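Local atomic coordinates of CurF (Lyngbya majuscula, PDB entry 5DP2), a protein that probably catalyses the NADPH-dependent formation of the cyclopropane ring in curacin A biosynthesis, as a member of the enoyl reductase family. Residues S184-S196 with I203-A215. Numbering follows the deposited sequence.
Sequences SEVFATTSPHKIS and IKHVMNSRTTEFA. With NAP (NADP nicotinamide-adenine-dinucleotide phosphate), chain B.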
loop_
_atom_site.group_PDB
_atom_site.type_symbol
_atom_site.label_atom_id
_atom_site.label_comp_id
_atom_site.label_asym_id
_atom_site.label_seq_id
_atom_site.Cartn_x
_atom_site.Cartn_y
_atom_site.Cartn_z
ATOM N N SER A 184 7.586 -18.225 -7.584
ATOM C CA SER A 184 7.581 -18.833 -6.268
ATOM C C SER A 184 6.232 -19.525 -6.003
ATOM O O SER A 184 5.245 -19.310 -6.712
ATOM C CB SER A 184 7.978 -17.832 -5.207
ATOM O OG SER A 184 7.045 -16.856 -5.032
ATOM N N GLU A 185 6.247 -20.406 -4.984
ATOM C CA GLU A 185 5.077 -21.168 -4.532
ATOM C C GLU A 185 4.395 -20.398 -3.387
ATOM O O GLU A 185 4.966 -20.267 -2.302
ATOM C CB GLU A 185 5.463 -22.552 -4.066
ATOM C CG GLU A 185 4.232 -23.370 -3.752
ATOM C CD GLU A 185 4.504 -24.781 -3.274
ATOM O OE1 GLU A 185 5.663 -25.085 -2.901
ATOM O OE2 GLU A 185 3.534 -25.562 -3.229
ATOM N N VAL A 186 3.200 -19.881 -3.653
ATOM C CA VAL A 186 2.484 -19.062 -2.687
ATOM C C VAL A 186 1.664 -19.932 -1.719
ATOM O O VAL A 186 0.876 -20.783 -2.139
ATOM C CB VAL A 186 1.551 -18.051 -3.399
ATOM C CG1 VAL A 186 0.611 -17.367 -2.418
ATOM C CG2 VAL A 186 2.382 -17.020 -4.138
ATOM N N PHE A 187 1.824 -19.629 -0.440
ATOM C CA PHE A 187 0.961 -20.096 0.632
ATOM C C PHE A 187 0.270 -18.835 1.150
ATOM O O PHE A 187 0.940 -17.867 1.469
ATOM C CB PHE A 187 1.788 -20.741 1.745
ATOM C CG PHE A 187 2.494 -22.014 1.355
ATOM C CD1 PHE A 187 3.573 -22.019 0.479
ATOM C CD2 PHE A 187 2.101 -23.220 1.883
ATOM C CE1 PHE A 187 4.210 -23.174 0.123
ATOM C CE2 PHE A 187 2.741 -24.389 1.530
ATOM C CZ PHE A 187 3.802 -24.370 0.647
ATOM N N ALA A 188 -1.038 -18.796 1.160
ATOM C CA ALA A 188 -1.768 -17.572 1.528
ATOM C C ALA A 188 -2.598 -17.792 2.762
ATOM O O ALA A 188 -3.105 -18.892 3.008
ATOM C CB ALA A 188 -2.670 -17.162 0.372
ATOM N N THR A 189 -2.773 -16.716 3.530
ATOM C CA THR A 189 -3.777 -16.716 4.606
ATOM C C THR A 189 -4.765 -15.584 4.381
ATOM O O THR A 189 -4.428 -14.509 3.872
ATOM C CB THR A 189 -3.176 -16.626 6.014
ATOM O OG1 THR A 189 -2.713 -15.287 6.244
ATOM C CG2 THR A 189 -2.080 -17.654 6.225
ATOM N N THR A 190 -6.013 -15.831 4.778
ATOM C CA THR A 190 -7.067 -14.825 4.725
ATOM C C THR A 190 -8.188 -15.293 5.669
ATOM O O THR A 190 -8.173 -16.401 6.204
ATOM C CB THR A 190 -7.576 -14.620 3.273
ATOM O OG1 THR A 190 -8.482 -13.541 3.237
ATOM C CG2 THR A 190 -8.282 -15.846 2.731
ATOM N N SER A 191 -9.173 -14.429 5.862
ATOM C CA SER A 191 -10.269 -14.763 6.766
ATOM C C SER A 191 -11.128 -15.879 6.149
ATOM O O SER A 191 -11.202 -16.020 4.914
ATOM C CB SER A 191 -11.101 -13.527 7.024
ATOM O OG SER A 191 -10.347 -12.525 7.693
ATOM N N PRO A 192 -11.830 -16.669 6.985
ATOM C CA PRO A 192 -12.543 -17.846 6.473
ATOM C C PRO A 192 -13.465 -17.600 5.267
ATOM O O PRO A 192 -13.507 -18.439 4.359
ATOM C CB PRO A 192 -13.296 -18.351 7.704
ATOM C CG PRO A 192 -12.368 -17.999 8.827
ATOM C CD PRO A 192 -11.804 -16.663 8.465
ATOM N N HIS A 193 -14.207 -16.497 5.254
ATOM C CA HIS A 193 -15.157 -16.267 4.196
ATOM C C HIS A 193 -14.514 -15.766 2.897
ATOM O O HIS A 193 -15.215 -15.644 1.894
ATOM C CB HIS A 193 -16.290 -15.328 4.628
ATOM C CG HIS A 193 -15.889 -13.903 4.752
ATOM N ND1 HIS A 193 -15.125 -13.433 5.790
ATOM C CD2 HIS A 193 -16.171 -12.839 3.964
ATOM C CE1 HIS A 193 -14.959 -12.133 5.635
ATOM N NE2 HIS A 193 -15.582 -11.752 4.536
ATOM N N LYS A 194 -13.214 -15.463 2.927
ATOM C CA LYS A 194 -12.466 -15.067 1.736
ATOM C C LYS A 194 -11.607 -16.182 1.169
ATOM O O LYS A 194 -11.053 -16.024 0.074
ATOM C CB LYS A 194 -11.608 -13.825 2.029
ATOM C CG LYS A 194 -12.410 -12.639 2.532
ATOM C CD LYS A 194 -11.550 -11.393 2.720
ATOM C CE LYS A 194 -12.312 -10.276 3.408
ATOM N NZ LYS A 194 -11.528 -9.007 3.445
ATOM N N ILE A 195 -11.503 -17.314 1.871
ATOM C CA ILE A 195 -10.643 -18.408 1.398
ATOM C C ILE A 195 -11.050 -18.878 0.013
ATOM O O ILE A 195 -10.203 -19.044 -0.868
ATOM C CB ILE A 195 -10.634 -19.566 2.429
ATOM C CG1 ILE A 195 -9.857 -19.119 3.683
ATOM C CG2 ILE A 195 -10.038 -20.832 1.811
ATOM C CD1 ILE A 195 -9.862 -20.113 4.834
ATOM N N SER A 196 -12.346 -19.103 -0.200
ATOM C CA SER A 196 -12.826 -19.592 -1.475
ATOM C C SER A 196 -12.491 -18.627 -2.602
ATOM O O SER A 196 -12.223 -19.058 -3.744
ATOM C CB SER A 196 -14.358 -19.792 -1.400
ATOM O OG SER A 196 -15.035 -18.557 -1.136
ATOM N N ILE A 203 -4.833 -19.776 -6.183
ATOM C CA ILE A 203 -3.892 -20.151 -5.143
ATOM C C ILE A 203 -4.271 -21.529 -4.591
ATOM O O ILE A 203 -5.396 -21.749 -4.157
ATOM C CB ILE A 203 -3.850 -19.093 -4.004
ATOM C CG1 ILE A 203 -3.675 -17.663 -4.565
ATOM C CG2 ILE A 203 -2.752 -19.419 -3.007
ATOM C CD1 ILE A 203 -3.789 -16.571 -3.512
ATOM N N LYS A 204 -3.323 -22.448 -4.619
ATOM C CA LYS A 204 -3.534 -23.819 -4.167
ATOM C C LYS A 204 -3.705 -23.896 -2.634
ATOM O O LYS A 204 -4.656 -24.506 -2.118
ATOM C CB LYS A 204 -2.331 -24.659 -4.642
ATOM C CG LYS A 204 -2.391 -26.156 -4.367
ATOM C CD LYS A 204 -1.268 -26.920 -5.088
ATOM C CE LYS A 204 0.012 -26.952 -4.283
ATOM N NZ LYS A 204 1.200 -27.461 -5.034
ATOM N N HIS A 205 -2.750 -23.323 -1.902
ATOM C CA HIS A 205 -2.723 -23.436 -0.444
ATOM C C HIS A 205 -3.220 -22.136 0.200
ATOM O O HIS A 205 -2.523 -21.129 0.173
ATOM C CB HIS A 205 -1.307 -23.727 0.063
ATOM C CG HIS A 205 -0.755 -25.049 -0.371
ATOM N ND1 HIS A 205 -1.437 -26.241 -0.228
ATOM C CD2 HIS A 205 0.450 -25.373 -0.889
ATOM C CE1 HIS A 205 -0.682 -27.238 -0.653
ATOM N NE2 HIS A 205 0.472 -26.736 -1.050
ATOM N N VAL A 206 -4.424 -22.174 0.758
ATOM C CA VAL A 206 -5.055 -21.013 1.374
ATOM C C VAL A 206 -5.582 -21.457 2.743
ATOM O O VAL A 206 -6.301 -22.447 2.852
ATOM C CB VAL A 206 -6.201 -20.433 0.528
ATOM C CG1 VAL A 206 -6.692 -19.135 1.169
ATOM C CG2 VAL A 206 -5.788 -20.185 -0.918
ATOM N N MET A 207 -5.182 -20.724 3.786
ATOM C CA MET A 207 -5.433 -21.070 5.187
ATOM C C MET A 207 -6.067 -19.884 5.898
ATOM O O MET A 207 -5.970 -18.747 5.442
ATOM C CB MET A 207 -4.088 -21.423 5.894
ATOM C CG MET A 207 -3.425 -22.660 5.333
ATOM S SD MET A 207 -1.683 -22.763 5.721
ATOM C CE MET A 207 -1.095 -21.598 4.506
ATOM N N ASN A 208 -6.659 -20.151 7.050
ATOM C CA ASN A 208 -7.244 -19.114 7.882
ATOM C C ASN A 208 -6.172 -18.291 8.571
ATOM O O ASN A 208 -5.296 -18.828 9.267
ATOM C CB ASN A 208 -8.119 -19.820 8.945
ATOM C CG ASN A 208 -8.841 -18.871 9.879
ATOM O OD1 ASN A 208 -8.935 -17.684 9.635
ATOM N ND2 ASN A 208 -9.383 -19.418 10.966
ATOM N N SER A 209 -6.258 -16.973 8.396
ATOM C CA SER A 209 -5.356 -16.035 9.026
ATOM C C SER A 209 -5.763 -15.579 10.427
ATOM O O SER A 209 -4.980 -14.914 11.101
ATOM C CB SER A 209 -5.320 -14.767 8.207
ATOM O OG SER A 209 -6.642 -14.234 8.181
ATOM N N ARG A 210 -6.998 -15.902 10.837
ATOM C CA ARG A 210 -7.601 -15.286 12.015
ATOM C C ARG A 210 -7.233 -15.977 13.315
ATOM O O ARG A 210 -7.606 -15.488 14.388
ATOM C CB ARG A 210 -9.116 -15.175 11.849
ATOM C CG ARG A 210 -9.518 -14.176 10.788
ATOM C CD ARG A 210 -9.652 -12.792 11.379
ATOM N NE ARG A 210 -9.784 -11.772 10.325
ATOM C CZ ARG A 210 -9.905 -10.458 10.565
ATOM N NH1 ARG A 210 -9.947 -9.999 11.809
ATOM N NH2 ARG A 210 -9.998 -9.593 9.565
ATOM N N THR A 211 -6.488 -17.074 13.237
ATOM C CA THR A 211 -5.804 -17.684 14.378
ATOM C C THR A 211 -4.386 -18.005 13.919
ATOM O O THR A 211 -4.095 -17.979 12.723
ATOM C CB THR A 211 -6.461 -18.992 14.874
ATOM O OG1 THR A 211 -6.183 -20.043 13.954
ATOM C CG2 THR A 211 -7.965 -18.795 15.111
ATOM N N THR A 212 -3.534 -18.377 14.878
ATOM C CA THR A 212 -2.183 -18.788 14.532
ATOM C C THR A 212 -2.074 -20.284 14.189
ATOM O O THR A 212 -0.970 -20.796 14.013
ATOM C CB THR A 212 -1.176 -18.399 15.622
ATOM O OG1 THR A 212 -1.539 -19.024 16.848
ATOM C CG2 THR A 212 -1.077 -16.901 15.818
ATOM N N GLU A 213 -3.199 -20.973 14.024
ATOM C CA GLU A 213 -3.147 -22.382 13.647
ATOM C C GLU A 213 -2.562 -22.580 12.232
ATOM O O GLU A 213 -2.151 -23.687 11.915
ATOM C CB GLU A 213 -4.532 -23.009 13.759
ATOM C CG GLU A 213 -5.001 -23.167 15.213
ATOM C CD GLU A 213 -3.974 -23.834 16.117
ATOM O OE1 GLU A 213 -3.465 -24.927 15.761
ATOM O OE2 GLU A 213 -3.667 -23.259 17.185
ATOM N N PHE A 214 -2.494 -21.525 11.405
ATOM C CA PHE A 214 -1.834 -21.635 10.109
ATOM C C PHE A 214 -0.410 -22.148 10.279
ATOM O O PHE A 214 0.119 -22.762 9.358
ATOM C CB PHE A 214 -1.818 -20.289 9.346
ATOM C CG PHE A 214 -0.936 -19.251 9.977
ATOM C CD1 PHE A 214 0.437 -19.258 9.779
ATOM C CD2 PHE A 214 -1.463 -18.303 10.812
ATOM C CE1 PHE A 214 1.260 -18.363 10.440
ATOM C CE2 PHE A 214 -0.644 -17.378 11.452
ATOM C CZ PHE A 214 0.715 -17.417 11.280
ATOM N N ALA A 215 0.252 -21.869 11.409
ATOM C CA ALA A 215 1.646 -22.246 11.538
ATOM C C ALA A 215 1.784 -23.763 11.558
ATOM O O ALA A 215 2.633 -24.317 10.866
ATOM C CB ALA A 215 2.273 -21.618 12.762
HETATM P PA NAP B . -5.409 -4.301 3.537
HETATM O O1A NAP B . -6.256 -4.130 2.323
HETATM O O2A NAP B . -4.414 -5.402 3.580
HETATM O O5B NAP B . -6.401 -4.383 4.787
HETATM C C5B NAP B . -5.955 -4.876 6.057
HETATM C C4B NAP B . -5.808 -6.383 6.086
HETATM O O4B NAP B . -5.553 -6.776 7.414
HETATM C C3B NAP B . -7.016 -7.130 5.604
HETATM O O3B NAP B . -6.654 -7.845 4.421
HETATM C C2B NAP B . -7.394 -8.082 6.755
HETATM O O2B NAP B . -7.638 -9.424 6.443
HETATM C C1B NAP B . -6.153 -8.071 7.625
HETATM N N9A NAP B . -6.413 -8.155 9.055
HETATM C C8A NAP B . -6.703 -7.112 9.907
HETATM N N7A NAP B . -6.879 -7.564 11.171
HETATM C C5A NAP B . -6.690 -8.891 11.126
HETATM C C6A NAP B . -6.722 -9.943 12.088
HETATM N N6A NAP B . -6.991 -9.666 13.380
HETATM N N1A NAP B . -6.473 -11.181 11.681
HETATM C C2A NAP B . -6.209 -11.419 10.392
HETATM N N3A NAP B . -6.149 -10.522 9.403
HETATM C C4A NAP B . -6.406 -9.277 9.771
HETATM O O3 NAP B . -4.640 -2.923 3.857
HETATM P PN NAP B . -3.339 -2.297 3.167
HETATM O O1N NAP B . -3.554 -0.837 3.073
HETATM O O2N NAP B . -2.981 -3.058 1.923
HETATM O O5D NAP B . -2.265 -2.536 4.281
HETATM C C5D NAP B . -1.874 -3.893 4.594
HETATM C C4D NAP B . -1.128 -3.918 5.952
HETATM O O4D NAP B . 0.197 -3.517 5.720
HETATM C C3D NAP B . -1.673 -2.942 7.003
HETATM O O3D NAP B . -1.386 -3.486 8.298
HETATM C C2D NAP B . -0.892 -1.681 6.732
HETATM O O2D NAP B . -0.824 -0.868 7.907
HETATM C C1D NAP B . 0.446 -2.232 6.316
HETATM N N1N NAP B . 1.266 -1.523 5.309
HETATM C C2N NAP B . 2.547 -1.200 5.601
HETATM C C3N NAP B . 3.375 -0.547 4.692
HETATM C C7N NAP B . 4.779 -0.217 5.064
HETATM O O7N NAP B . 5.354 0.525 4.298
HETATM N N7N NAP B . 5.311 -0.759 6.193
HETATM C C4N NAP B . 2.866 -0.214 3.432
HETATM C C5N NAP B . 1.549 -0.559 3.154
HETATM C C6N NAP B . 0.757 -1.218 4.103
HETATM P P2B NAP B . -8.974 -9.961 5.748
HETATM O O1X NAP B . -8.967 -9.425 4.322
HETATM O O2X NAP B . -8.805 -11.452 5.825
HETATM O O3X NAP B . -10.135 -9.424 6.551
HETATM O O HOH W 1 2.500 -28.283 -1.909
HETATM O O HOH W 2 3.885 -27.911 -4.779
HETATM O O HOH W 3 -0.419 -22.477 -3.566
HETATM O O HOH W 4 -0.254 -21.519 -4.806
#
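R210 reaches across to S191 just past the ends of two parallel strands. Its CB, held toward 184-196, carries CG against S191 OG and P192 CD. A bend at chi2 (-88°) then turns the chain toward the cofactor, so that CD passes N1A of the NADP adenine at 3.6 Å. NE donates to S191 OG at 2.8 Å, with the hydroxyl close to the guanidinium plane. Beyond it, CZ and NH1 lie against the adenine, whose C6A sits over one guanidinium face, while NH2 donates to phosphate oxygen O3X at 3.0 Å. Arginine suits this place because one flat cation can cover a base and pair with a phosphate.

S191 relays the grip: having accepted from R210, its OG donates to O2X at 2.6 Å, and its backbone N binds the same oxygen. K194 extends to O1X, its NZ also bonded to the carbonyls of S331 and H333, so the phosphate's negative charge is met by two cations.

N208 OD1 lies 3.3 Å from P192 CD and accepts the N-H of R210, closing an Asx turn. With an alanine in place of N208, the R210 N-H would probably lose its acceptor and the turn into R210 would be freer to move.

Behind the site, A188 N to H205 O and T190 N to M207 O join the strands. Small A188 admits I203 beside it, while V206 CG1 packs at 3.8 Å on CG2 of I195, in the helix that connects the strands. On the other face, the F187 and H205 rings lie nearly parallel but slid apart. This is a right-handed beta-alpha-beta crossover of a Rossmann fold, whose first strand, 185-190, ends at the pocket for the adenosine 2'-phosphate that distinguishes NADP from NAD.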